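Local coordinates for peroxidase (Cellulomonas bogoriensis 69B4 = DSM 16987, PDB 6QZO), which binds heme b and, as a member of the DyP-type family, probably works as a peroxidase, oxidising its substrates with hydrogen peroxide, at residues D213-R218 and T304-A309; V232-A237 and A337-V342; L68-V73 and P83-S88. All blocks are in the same frame, centred on the assembly; numbering follows the deposited sequence.

Contact 3 comes first along the chain and is local: it folds the loop after helix 61-78 back onto that helix, in the N-terminal family region. The other two lie in the C-terminal region and cross each other. Contact 1 opens at 213-218, contact 2 at strand 229-238, then contact 1 closes at the start of strand 306-314 and contact 2 at helices 335-338 and 340-348. Their centres are about 12 Å apart. They meet where Gln338 NE2 approaches Leu214 O at 2.8 Å, probably a hydrogen bond. Both reach one antiparallel sheet and the heme; contact 3 lies about 29 and 32 Å from them, centre to centre.

Contact 1: residues D213-R218 and T304-A309; sequences DLLWHR and TFLRRA. With HEM (protoporphyrin IX containing Fe), chain I.
Leu214 and Leu215, where a 3-10 turn passes into loop, face the start of strand 306-314, the closest pair of CA atoms being those of Leu215 and Phe305, 6.8 Å apart. Leu214 and Thr304 meet methyl to methyl at about a right angle, CD1 to CG2 at 3.6 Å. Leu215 lays CD1 against Leu306 CB at 4.2 Å, an apolar touch closed in further by Tyr331 and Val41. While Leu306 turns to this loop, Phe305 turns away from it, and Arg307, two residues beyond Phe305, reaches the heme. The Arg307 chain bends at chi3 (-67°), laying the guanidinium face over pyrrole D with HEM C3D 3.5 Å above the guanidinium plane. From there NH1 and NH2 both donate to propionate oxygen O1A, at 2.7 and 2.9 Å, and carbon CGA lies in plane at the guanidinium edge. NH1 also forms a salt bridge with Glu201. A leucine here would probably leave O1A without its two donors, Glu201 without its cationic mate and the propionate freer to turn. The strand thus has an apolar flank on the loop and a charged grip on the cofactor, consistent with the distal arginine of DyP-type peroxidases.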
loop_
_atom_site.group_PDB
_atom_site.type_symbol
_atom_site.label_atom_id
_atom_site.label_comp_id
_atom_site.label_asym_id
_atom_site.label_seq_id
_atom_site.Cartn_x
_atom_site.Cartn_y
_atom_site.Cartn_z
ATOM N N ASP A 213 -28.515 15.070 -10.916
ATOM C CA ASP A 213 -28.262 15.860 -12.151
ATOM C C ASP A 213 -26.901 16.572 -12.067
ATOM O O ASP A 213 -26.420 17.031 -13.129
ATOM C CB ASP A 213 -29.393 16.860 -12.411
ATOM C CG ASP A 213 -29.515 17.927 -11.338
ATOM O OD1 ASP A 213 -29.785 17.562 -10.164
ATOM O OD2 ASP A 213 -29.316 19.115 -11.676
ATOM N N LEU A 214 -26.312 16.687 -10.868
ATOM C CA LEU A 214 -25.001 17.358 -10.660
ATOM C C LEU A 214 -23.845 16.357 -10.761
ATOM O O LEU A 214 -22.688 16.809 -10.729
ATOM C CB LEU A 214 -25.001 18.054 -9.294
ATOM C CG LEU A 214 -26.047 19.151 -9.113
ATOM C CD1 LEU A 214 -25.895 19.844 -7.762
ATOM C CD2 LEU A 214 -25.966 20.177 -10.239
ATOM N N LEU A 215 -24.139 15.064 -10.895
ATOM C CA LEU A 215 -23.131 13.984 -11.024
ATOM C C LEU A 215 -23.221 13.339 -12.407
ATOM O O LEU A 215 -22.176 13.193 -13.084
ATOM C CB LEU A 215 -23.402 12.946 -9.928
ATOM C CG LEU A 215 -22.535 11.690 -9.981
ATOM C CD1 LEU A 215 -21.077 12.070 -9.844
ATOM C CD2 LEU A 215 -22.951 10.697 -8.909
ATOM N N TRP A 216 -24.431 12.936 -12.783
ATOM C CA TRP A 216 -24.722 12.055 -13.944
ATOM C C TRP A 216 -25.143 12.901 -15.152
ATOM O O TRP A 216 -26.019 13.772 -14.986
ATOM C CB TRP A 216 -25.819 11.060 -13.567
ATOM C CG TRP A 216 -25.504 10.132 -12.430
ATOM C CD1 TRP A 216 -26.288 9.907 -11.335
ATOM C CD2 TRP A 216 -24.372 9.249 -12.299
ATOM N NE1 TRP A 216 -25.724 8.952 -10.534
ATOM C CE2 TRP A 216 -24.552 8.528 -11.100
ATOM C CE3 TRP A 216 -23.235 8.986 -13.071
ATOM C CZ2 TRP A 216 -23.628 7.578 -10.652
ATOM C CZ3 TRP A 216 -22.329 8.041 -12.639
ATOM C CH2 TRP A 216 -22.518 7.355 -11.438
ATOM N N HIS A 217 -24.532 12.646 -16.311
ATOM C CA HIS A 217 -24.954 13.170 -17.637
ATOM C C HIS A 217 -26.221 12.412 -18.046
ATOM O O HIS A 217 -26.209 11.166 -17.975
ATOM C CB HIS A 217 -23.798 13.004 -18.633
ATOM C CG HIS A 217 -23.941 13.742 -19.920
ATOM N ND1 HIS A 217 -24.579 13.198 -21.034
ATOM C CD2 HIS A 217 -23.465 14.949 -20.294
ATOM C CE1 HIS A 217 -24.498 14.054 -22.036
ATOM N NE2 HIS A 217 -23.831 15.150 -21.608
ATOM N N ARG A 218 -27.293 13.124 -18.419
ATOM C CA ARG A 218 -28.568 12.492 -18.848
ATOM C C ARG A 218 -28.831 12.795 -20.328
ATOM O O ARG A 218 -28.407 11.978 -21.169
ATOM C CB ARG A 218 -29.702 12.940 -17.926
ATOM C CG ARG A 218 -29.785 12.166 -16.617
ATOM C CD ARG A 218 -31.049 12.517 -15.842
ATOM N NE ARG A 218 -32.277 11.899 -16.359
ATOM C CZ ARG A 218 -32.727 10.681 -16.050
ATOM N NH1 ARG A 218 -32.062 9.891 -15.226
ATOM N NH2 ARG A 218 -33.869 10.247 -16.558
ATOM N N THR A 304 -20.435 22.129 -6.993
ATOM C CA THR A 304 -20.307 20.980 -6.066
ATOM C C THR A 304 -19.921 19.753 -6.898
ATOM O O THR A 304 -20.062 19.805 -8.142
ATOM C CB THR A 304 -21.594 20.814 -5.254
ATOM O OG1 THR A 304 -21.392 19.851 -4.216
ATOM C CG2 THR A 304 -22.766 20.397 -6.110
ATOM N N PHE A 305 -19.422 18.703 -6.255
ATOM C CA PHE A 305 -18.956 17.466 -6.924
ATOM C C PHE A 305 -18.810 16.372 -5.864
ATOM O O PHE A 305 -18.678 16.703 -4.664
ATOM C CB PHE A 305 -17.646 17.729 -7.683
ATOM C CG PHE A 305 -16.707 18.670 -6.980
ATOM C CD1 PHE A 305 -15.869 18.218 -5.972
ATOM C CD2 PHE A 305 -16.703 20.017 -7.292
ATOM C CE1 PHE A 305 -15.035 19.095 -5.297
ATOM C CE2 PHE A 305 -15.870 20.893 -6.618
ATOM C CZ PHE A 305 -15.034 20.429 -5.626
ATOM N N LEU A 306 -18.881 15.114 -6.301
ATOM C CA LEU A 306 -18.667 13.930 -5.434
ATOM C C LEU A 306 -17.157 13.756 -5.231
ATOM O O LEU A 306 -16.482 13.246 -6.153
ATOM C CB LEU A 306 -19.288 12.690 -6.080
ATOM C CG LEU A 306 -19.229 11.416 -5.235
ATOM C CD1 LEU A 306 -19.908 11.617 -3.880
ATOM C CD2 LEU A 306 -19.818 10.242 -5.988
ATOM N N ARG A 307 -16.658 14.177 -4.076
ATOM C CA ARG A 307 -15.269 13.866 -3.667
ATOM C C ARG A 307 -15.251 12.392 -3.264
ATOM O O ARG A 307 -16.190 11.957 -2.570
ATOM C CB ARG A 307 -14.812 14.788 -2.533
ATOM C CG ARG A 307 -14.658 16.228 -2.976
ATOM C CD ARG A 307 -14.329 17.133 -1.805
ATOM N NE ARG A 307 -15.441 17.230 -0.879
ATOM C CZ ARG A 307 -15.360 17.274 0.445
ATOM N NH1 ARG A 307 -14.197 17.207 1.065
ATOM N NH2 ARG A 307 -16.461 17.408 1.168
ATOM N N ARG A 308 -14.226 11.672 -3.719
ATOM C CA ARG A 308 -14.034 10.237 -3.414
ATOM C C ARG A 308 -12.537 10.017 -3.211
ATOM O O ARG A 308 -11.934 9.236 -3.979
ATOM C CB ARG A 308 -14.649 9.402 -4.543
ATOM C CG ARG A 308 -15.125 8.033 -4.079
ATOM C CD ARG A 308 -15.770 7.295 -5.211
ATOM N NE ARG A 308 -16.185 5.947 -4.896
ATOM C CZ ARG A 308 -15.396 4.896 -4.848
ATOM N NH1 ARG A 308 -14.086 5.035 -4.909
ATOM N NH2 ARG A 308 -15.920 3.687 -4.752
ATOM N N ALA A 309 -11.970 10.732 -2.235
ATOM C CA ALA A 309 -10.510 10.858 -2.029
ATOM C C ALA A 309 -9.954 9.675 -1.206
ATOM O O ALA A 309 -10.707 9.013 -0.450
ATOM C CB ALA A 309 -10.190 12.184 -1.386
HETATM C CHA HEM I . -13.827 20.113 2.523
HETATM C CHB HEM I . -9.280 18.723 3.267
HETATM C CHC HEM I . -8.196 19.863 -1.300
HETATM C CHD HEM I . -12.833 20.862 -2.162
HETATM C C1A HEM I . -12.676 19.669 3.113
HETATM C C2A HEM I . -12.543 19.384 4.504
HETATM C C3A HEM I . -11.255 19.007 4.709
HETATM C C4A HEM I . -10.608 19.027 3.454
HETATM C CMA HEM I . -10.608 18.614 6.023
HETATM C CAA HEM I . -13.609 19.532 5.575
HETATM C CBA HEM I . -14.457 18.277 5.779
HETATM C CGA HEM I . -15.372 18.102 4.611
HETATM O O1A HEM I . -14.965 17.375 3.663
HETATM O O2A HEM I . -16.494 18.684 4.596
HETATM C C1B HEM I . -8.609 18.931 2.068
HETATM C C2B HEM I . -7.220 18.664 1.931
HETATM C C3B HEM I . -6.893 18.989 0.637
HETATM C C4B HEM I . -8.142 19.462 0.025
HETATM C CMB HEM I . -6.299 18.108 3.014
HETATM C CAB HEM I . -5.623 18.851 -0.102
HETATM C CBB HEM I . -4.582 18.145 0.339
HETATM C C1C HEM I . -9.354 20.224 -1.949
HETATM C C2C HEM I . -9.410 20.604 -3.289
HETATM C C3C HEM I . -10.720 20.905 -3.580
HETATM C C4C HEM I . -11.481 20.691 -2.363
HETATM C CMC HEM I . -8.291 20.703 -4.289
HETATM C CAC HEM I . -11.001 21.328 -4.977
HETATM C CBC HEM I . -12.170 21.645 -5.463
HETATM C C1D HEM I . -13.474 20.733 -0.913
HETATM C C2D HEM I . -14.921 20.964 -0.744
HETATM C C3D HEM I . -15.195 20.776 0.560
HETATM C C4D HEM I . -13.905 20.416 1.172
HETATM C CMD HEM I . -15.960 21.378 -1.772
HETATM C CAD HEM I . -16.567 20.908 1.233
HETATM C CBD HEM I . -16.797 22.353 1.724
HETATM C CGD HEM I . -18.153 22.624 2.365
HETATM O O1D HEM I . -19.167 22.809 1.658
HETATM O O2D HEM I . -18.284 22.705 3.620
HETATM N NA HEM I . -11.485 19.445 2.487
HETATM N NB HEM I . -9.110 19.405 0.927
HETATM N NC HEM I . -10.596 20.284 -1.389
HETATM N ND HEM I . -12.923 20.409 0.265
HETATM FE FE HEM I . -11.114 19.981 0.615
#

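Contact 2: residues V232-A237 and A337-V342; sequences VVRRIA and AQFTPV. With HEM (protoporphyrin IX containing Fe), chain I.
Val232 and Phe339 reach each other through extended first torsions: CG1 of Val232 lies opposite its backbone N (chi1 168°), and Phe339 likewise has CG anti to its backbone N (chi1 178°), which carries the ring to the strand. The contact belongs to the dimeric alpha+beta barrel fold of the C-terminal region, where the inner strand 229-238 of an antiparallel sheet meets the junction of helices 335-338 and 340-348. Val232 CG1 sits over one face of the Phe339 ring, 4.1 Å from the centroid, a CH-pi contact shifted toward the rim at CZ and CE2. Two residues on, Arg234 brings CG to within 4.3 Å of Phe339 CZ, oblique to the ring and on the same side of its plane as Val232. Only the aliphatic part of the arginine is used here; its guanidinium leaves for a salt bridge with Asp132 and a hydrogen bond to Ser361. The ring of Phe305 also meets that of Phe339, their planes at about 55°. All three touching residues are buried, and the packing continues into the cofactor. Vinyl carbon CBC of the heme lies beyond the ring plane from Val232, approaching Phe339 obliquely. Val342, three residues on, helps confine the same vinyl. On the strand, Ile236 covers the other vinyl with CG2, 3.6 Å from HEM CBB. Its second branch reaches the adjoining pyrrole, where CD1 lies 3.5 Å from methyl carbon CMC of the heme.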
loop_
_atom_site.group_PDB
_atom_site.type_symbol
_atom_site.label_atom_id
_atom_site.label_comp_id
_atom_site.label_asym_id
_atom_site.label_seq_id
_atom_site.Cartn_x
_atom_site.Cartn_y
_atom_site.Cartn_z
ATOM N N VAL A 232 -12.013 13.964 -12.225
ATOM C CA VAL A 232 -10.768 14.743 -11.967
ATOM C C VAL A 232 -9.923 13.942 -10.977
ATOM O O VAL A 232 -10.483 13.483 -9.973
ATOM C CB VAL A 232 -11.087 16.138 -11.413
ATOM C CG1 VAL A 232 -9.847 16.823 -10.865
ATOM C CG2 VAL A 232 -11.770 17.002 -12.454
ATOM N N VAL A 233 -8.629 13.800 -11.270
ATOM C CA VAL A 233 -7.605 13.278 -10.332
ATOM C C VAL A 233 -6.550 14.360 -10.134
ATOM O O VAL A 233 -5.807 14.630 -11.094
ATOM C CB VAL A 233 -6.969 11.980 -10.854
ATOM C CG1 VAL A 233 -5.926 11.422 -9.910
ATOM C CG2 VAL A 233 -8.028 10.934 -11.122
ATOM N N ARG A 234 -6.531 14.962 -8.939
ATOM C CA ARG A 234 -5.418 15.810 -8.455
ATOM C C ARG A 234 -4.635 15.010 -7.411
ATOM O O ARG A 234 -5.242 14.566 -6.407
ATOM C CB ARG A 234 -5.940 17.098 -7.824
ATOM C CG ARG A 234 -6.835 17.924 -8.726
ATOM C CD ARG A 234 -6.072 18.776 -9.712
ATOM N NE ARG A 234 -5.611 20.024 -9.167
ATOM C CZ ARG A 234 -5.005 20.978 -9.857
ATOM N NH1 ARG A 234 -4.710 20.823 -11.140
ATOM N NH2 ARG A 234 -4.672 22.083 -9.216
ATOM N N ARG A 235 -3.354 14.793 -7.666
ATOM C CA ARG A 235 -2.381 14.302 -6.661
ATOM C C ARG A 235 -1.937 15.527 -5.869
ATOM O O ARG A 235 -1.275 16.406 -6.470
ATOM C CB ARG A 235 -1.200 13.625 -7.356
ATOM C CG ARG A 235 -0.344 12.778 -6.434
ATOM C CD ARG A 235 0.827 12.170 -7.166
ATOM N NE ARG A 235 1.723 11.415 -6.308
ATOM C CZ ARG A 235 1.500 10.194 -5.831
ATOM N NH1 ARG A 235 0.368 9.556 -6.084
ATOM N NH2 ARG A 235 2.414 9.596 -5.083
ATOM N N ILE A 236 -2.347 15.640 -4.608
ATOM C CA ILE A 236 -2.084 16.873 -3.809
ATOM C C ILE A 236 -1.187 16.478 -2.639
ATOM O O ILE A 236 -1.650 15.747 -1.751
ATOM C CB ILE A 236 -3.376 17.585 -3.357
ATOM C CG1 ILE A 236 -4.392 17.699 -4.495
ATOM C CG2 ILE A 236 -3.036 18.954 -2.794
ATOM C CD1 ILE A 236 -5.717 18.301 -4.064
ATOM N N ALA A 237 0.061 16.961 -2.681
ATOM C CA ALA A 237 1.105 16.675 -1.680
ATOM C C ALA A 237 0.821 17.489 -0.415
ATOM O O ALA A 237 0.378 18.671 -0.538
ATOM C CB ALA A 237 2.445 16.997 -2.261
ATOM N N ALA A 337 -17.989 23.693 -15.412
ATOM C CA ALA A 337 -19.129 24.364 -14.748
ATOM C C ALA A 337 -19.102 24.127 -13.226
ATOM O O ALA A 337 -19.641 24.983 -12.490
ATOM C CB ALA A 337 -20.422 23.874 -15.347
ATOM N N GLN A 338 -18.518 23.019 -12.761
ATOM C CA GLN A 338 -18.737 22.482 -11.389
ATOM C C GLN A 338 -17.426 22.490 -10.589
ATOM O O GLN A 338 -17.405 23.128 -9.511
ATOM C CB GLN A 338 -19.365 21.087 -11.482
ATOM C CG GLN A 338 -20.700 21.081 -12.225
ATOM C CD GLN A 338 -21.413 19.761 -12.101
ATOM O OE1 GLN A 338 -21.505 18.996 -13.060
ATOM N NE2 GLN A 338 -21.895 19.470 -10.899
ATOM N N PHE A 339 -16.371 21.844 -11.086
ATOM C CA PHE A 339 -15.085 21.699 -10.349
ATOM C C PHE A 339 -14.241 22.970 -10.490
ATOM O O PHE A 339 -13.876 23.586 -9.463
ATOM C CB PHE A 339 -14.301 20.464 -10.802
ATOM C CG PHE A 339 -12.969 20.326 -10.106
ATOM C CD1 PHE A 339 -12.872 19.721 -8.866
ATOM C CD2 PHE A 339 -11.816 20.837 -10.686
ATOM C CE1 PHE A 339 -11.647 19.604 -8.228
ATOM C CE2 PHE A 339 -10.592 20.736 -10.028
ATOM C CZ PHE A 339 -10.507 20.111 -8.804
ATOM N N THR A 340 -13.936 23.348 -11.724
ATOM C CA THR A 340 -12.931 24.392 -12.065
ATOM C C THR A 340 -13.224 25.718 -11.368
ATOM O O THR A 340 -12.290 26.391 -10.941
ATOM C CB THR A 340 -12.834 24.545 -13.581
ATOM O OG1 THR A 340 -12.482 23.237 -14.024
ATOM C CG2 THR A 340 -11.823 25.575 -14.019
ATOM N N PRO A 341 -14.487 26.183 -11.275
ATOM C CA PRO A 341 -14.792 27.410 -10.541
ATOM C C PRO A 341 -14.426 27.324 -9.051
ATOM O O PRO A 341 -14.042 28.338 -8.482
ATOM C CB PRO A 341 -16.312 27.580 -10.719
ATOM C CG PRO A 341 -16.613 26.806 -11.990
ATOM C CD PRO A 341 -15.683 25.612 -11.917
ATOM N N VAL A 342 -14.540 26.130 -8.453
ATOM C CA VAL A 342 -14.158 25.911 -7.022
ATOM C C VAL A 342 -12.628 25.926 -6.930
ATOM O O VAL A 342 -12.092 26.706 -6.114
ATOM C CB VAL A 342 -14.758 24.623 -6.437
ATOM C CG1 VAL A 342 -14.223 24.352 -5.042
ATOM C CG2 VAL A 342 -16.279 24.661 -6.431
HETATM C CHA HEM I . -13.827 20.113 2.523
HETATM C CHB HEM I . -9.280 18.723 3.267
HETATM C CHC HEM I . -8.196 19.863 -1.300
HETATM C CHD HEM I . -12.833 20.862 -2.162
HETATM C C1A HEM I . -12.676 19.669 3.113
HETATM C C2A HEM I . -12.543 19.384 4.504
HETATM C C3A HEM I . -11.255 19.007 4.709
HETATM C C4A HEM I . -10.608 19.027 3.454
HETATM C CMA HEM I . -10.608 18.614 6.023
HETATM C CAA HEM I . -13.609 19.532 5.575
HETATM C CBA HEM I . -14.457 18.277 5.779
HETATM C CGA HEM I . -15.372 18.102 4.611
HETATM O O1A HEM I . -14.965 17.375 3.663
HETATM O O2A HEM I . -16.494 18.684 4.596
HETATM C C1B HEM I . -8.609 18.931 2.068
HETATM C C2B HEM I . -7.220 18.664 1.931
HETATM C C3B HEM I . -6.893 18.989 0.637
HETATM C C4B HEM I . -8.142 19.462 0.025
HETATM C CMB HEM I . -6.299 18.108 3.014
HETATM C CAB HEM I . -5.623 18.851 -0.102
HETATM C CBB HEM I . -4.582 18.145 0.339
HETATM C C1C HEM I . -9.354 20.224 -1.949
HETATM C C2C HEM I . -9.410 20.604 -3.289
HETATM C C3C HEM I . -10.720 20.905 -3.580
HETATM C C4C HEM I . -11.481 20.691 -2.363
HETATM C CMC HEM I . -8.291 20.703 -4.289
HETATM C CAC HEM I . -11.001 21.328 -4.977
HETATM C CBC HEM I . -12.170 21.645 -5.463
HETATM C C1D HEM I . -13.474 20.733 -0.913
HETATM C C2D HEM I . -14.921 20.964 -0.744
HETATM C C3D HEM I . -15.195 20.776 0.560
HETATM C C4D HEM I . -13.905 20.416 1.172
HETATM C CMD HEM I . -15.960 21.378 -1.772
HETATM C CAD HEM I . -16.567 20.908 1.233
HETATM C CBD HEM I . -16.797 22.353 1.724
HETATM C CGD HEM I . -18.153 22.624 2.365
HETATM O O1D HEM I . -19.167 22.809 1.658
HETATM O O2D HEM I . -18.284 22.705 3.620
HETATM N NA HEM I . -11.485 19.445 2.487
HETATM N NB HEM I . -9.110 19.405 0.927
HETATM N NC HEM I . -10.596 20.284 -1.389
HETATM N ND HEM I . -12.923 20.409 0.265
HETATM FE FE HEM I . -11.114 19.981 0.615
#

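Contact 3: residues L68-V73 and P83-S88; sequences LRVWTV and PGLADS
Leu85 spans two valines on one flank of helix 61-78: its bond to CB points toward the helix, and chi1 of 164° then places the branch so that CD2 comes to Val70. Val70 and Val73 are three residues apart and so present their methyls side by side. Leu85 meets them with different parts of its chain: its end, CD2, rests against Val70 CG1 at 4.3 Å, while its base, CB, is 4.3 Å from Val73 CG1. Val73 points its bond to CB at the loop, whereas Val70 approaches from the flank. These are loose apolar contacts at the surface, with Leu85 itself exposed; they pack the loop on its own helix in the N-terminal region of the dimeric alpha+beta barrel fold, far from the heme. Polar bonds hold the two backbones in shape. In the loop, Gly84 N donates to Asp87 OD2 at 2.9 Å with an angle of 158°, using the anti lone pair of the carboxylate oxygen. The bond closes a short turn of chain around Leu85. Leu85 N is bonded to Asp74 OD1, which ties the loop to the helix next to Val73. Within the helix, Leu68 O is gripped twice, by Thr72 N at 3.0 Å and by Thr72 OG1 at 2.6 Å, from opposite faces of its carbonyl plane. Helix 152-165 lies alongside, with Glu165 touching both Val70 and Leu85 and accepting from Ala86 N. Trp71, further round helix 61-78, packs on strand 143-149, and at the far end of the loop Ser88 packs on Arg251 of the second subunit.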
loop_
_atom_site.group_PDB
_atom_site.type_symbol
_atom_site.label_atom_id
_atom_site.label_comp_id
_atom_site.label_asym_id
_atom_site.label_seq_id
_atom_site.Cartn_x
_atom_site.Cartn_y
_atom_site.Cartn_z
ATOM N N LEU A 68 -11.275 -2.091 -24.962
ATOM C CA LEU A 68 -12.486 -1.918 -24.106
ATOM C C LEU A 68 -13.251 -3.234 -23.988
ATOM O O LEU A 68 -13.867 -3.475 -22.929
ATOM C CB LEU A 68 -13.387 -0.834 -24.704
ATOM C CG LEU A 68 -12.785 0.563 -24.748
ATOM C CD1 LEU A 68 -13.763 1.536 -25.397
ATOM C CD2 LEU A 68 -12.387 1.032 -23.347
ATOM N N ARG A 69 -13.255 -4.031 -25.051
ATOM C CA ARG A 69 -14.012 -5.308 -25.081
ATOM C C ARG A 69 -13.291 -6.350 -24.228
ATOM O O ARG A 69 -13.985 -7.037 -23.471
ATOM C CB ARG A 69 -14.185 -5.819 -26.505
ATOM C CG ARG A 69 -15.273 -5.117 -27.318
ATOM C CD ARG A 69 -15.394 -5.916 -28.598
ATOM N NE ARG A 69 -16.279 -5.360 -29.604
ATOM C CZ ARG A 69 -17.497 -5.811 -29.893
ATOM N NH1 ARG A 69 -18.045 -6.808 -29.219
ATOM N NH2 ARG A 69 -18.210 -5.209 -30.828
ATOM N N VAL A 70 -11.967 -6.493 -24.355
ATOM C CA VAL A 70 -11.202 -7.474 -23.522
ATOM C C VAL A 70 -11.291 -7.042 -22.046
ATOM O O VAL A 70 -11.455 -7.917 -21.186
ATOM C CB VAL A 70 -9.748 -7.688 -23.987
ATOM C CG1 VAL A 70 -9.702 -8.321 -25.370
ATOM C CG2 VAL A 70 -8.926 -6.412 -23.963
ATOM N N TRP A 71 -11.239 -5.740 -21.772
ATOM C CA TRP A 71 -11.344 -5.200 -20.390
ATOM C C TRP A 71 -12.731 -5.496 -19.813
ATOM O O TRP A 71 -12.816 -5.842 -18.626
ATOM C CB TRP A 71 -11.042 -3.708 -20.354
ATOM C CG TRP A 71 -9.587 -3.383 -20.236
ATOM C CD1 TRP A 71 -8.559 -4.229 -19.930
ATOM C CD2 TRP A 71 -9.006 -2.075 -20.375
ATOM N NE1 TRP A 71 -7.385 -3.536 -19.904
ATOM C CE2 TRP A 71 -7.623 -2.214 -20.163
ATOM C CE3 TRP A 71 -9.516 -0.814 -20.688
ATOM C CZ2 TRP A 71 -6.744 -1.137 -20.239
ATOM C CZ3 TRP A 71 -8.646 0.250 -20.766
ATOM C CH2 TRP A 71 -7.284 0.084 -20.552
ATOM N N THR A 72 -13.776 -5.360 -20.626
ATOM C CA THR A 72 -15.171 -5.641 -20.188
ATOM C C THR A 72 -15.253 -7.083 -19.685
ATOM O O THR A 72 -15.791 -7.304 -18.597
ATOM C CB THR A 72 -16.175 -5.350 -21.301
ATOM O OG1 THR A 72 -16.054 -3.955 -21.605
ATOM C CG2 THR A 72 -17.587 -5.698 -20.885
ATOM N N VAL A 73 -14.707 -8.026 -20.439
ATOM C CA VAL A 73 -14.656 -9.463 -20.022
ATOM C C VAL A 73 -13.967 -9.561 -18.653
ATOM O O VAL A 73 -14.570 -10.155 -17.733
ATOM C CB VAL A 73 -13.948 -10.328 -21.074
ATOM C CG1 VAL A 73 -13.808 -11.760 -20.604
ATOM C CG2 VAL A 73 -14.681 -10.285 -22.411
ATOM N N PRO A 83 -11.429 -15.796 -12.485
ATOM C CA PRO A 83 -10.224 -15.377 -13.195
ATOM C C PRO A 83 -10.551 -14.610 -14.482
ATOM O O PRO A 83 -11.548 -14.872 -15.073
ATOM C CB PRO A 83 -9.508 -16.694 -13.552
ATOM C CG PRO A 83 -10.039 -17.683 -12.526
ATOM C CD PRO A 83 -11.467 -17.248 -12.249
ATOM N N GLY A 84 -9.677 -13.692 -14.865
ATOM C CA GLY A 84 -9.749 -12.931 -16.121
ATOM C C GLY A 84 -9.400 -13.790 -17.317
ATOM O O GLY A 84 -9.177 -15.005 -17.148
ATOM N N LEU A 85 -9.372 -13.165 -18.494
ATOM C CA LEU A 85 -9.098 -13.821 -19.800
ATOM C C LEU A 85 -7.585 -14.080 -19.872
ATOM O O LEU A 85 -7.208 -15.268 -20.035
ATOM C CB LEU A 85 -9.623 -12.870 -20.885
ATOM C CG LEU A 85 -9.159 -13.081 -22.325
ATOM C CD1 LEU A 85 -9.453 -14.472 -22.834
ATOM C CD2 LEU A 85 -9.812 -12.044 -23.224
ATOM N N ALA A 86 -6.754 -13.038 -19.686
ATOM C CA ALA A 86 -5.275 -13.178 -19.649
ATOM C C ALA A 86 -4.825 -13.374 -18.193
ATOM O O ALA A 86 -4.076 -12.477 -17.676
ATOM C CB ALA A 86 -4.601 -11.968 -20.281
ATOM N N ASP A 87 -5.284 -14.456 -17.541
ATOM C CA ASP A 87 -5.147 -14.646 -16.066
ATOM C C ASP A 87 -4.543 -16.031 -15.785
ATOM O O ASP A 87 -5.257 -17.035 -15.803
ATOM C CB ASP A 87 -6.465 -14.395 -15.346
ATOM C CG ASP A 87 -6.337 -14.295 -13.829
ATOM O OD1 ASP A 87 -5.287 -14.710 -13.283
ATOM O OD2 ASP A 87 -7.321 -13.862 -13.197
ATOM N N SER A 88 -3.237 -16.028 -15.523
ATOM C CA SER A 88 -2.384 -17.199 -15.231
ATOM C C SER A 88 -2.299 -17.447 -13.716
ATOM O O SER A 88 -1.665 -18.458 -13.342
ATOM C CB SER A 88 -1.019 -16.979 -15.857
ATOM O OG SER A 88 -0.622 -15.610 -15.754
#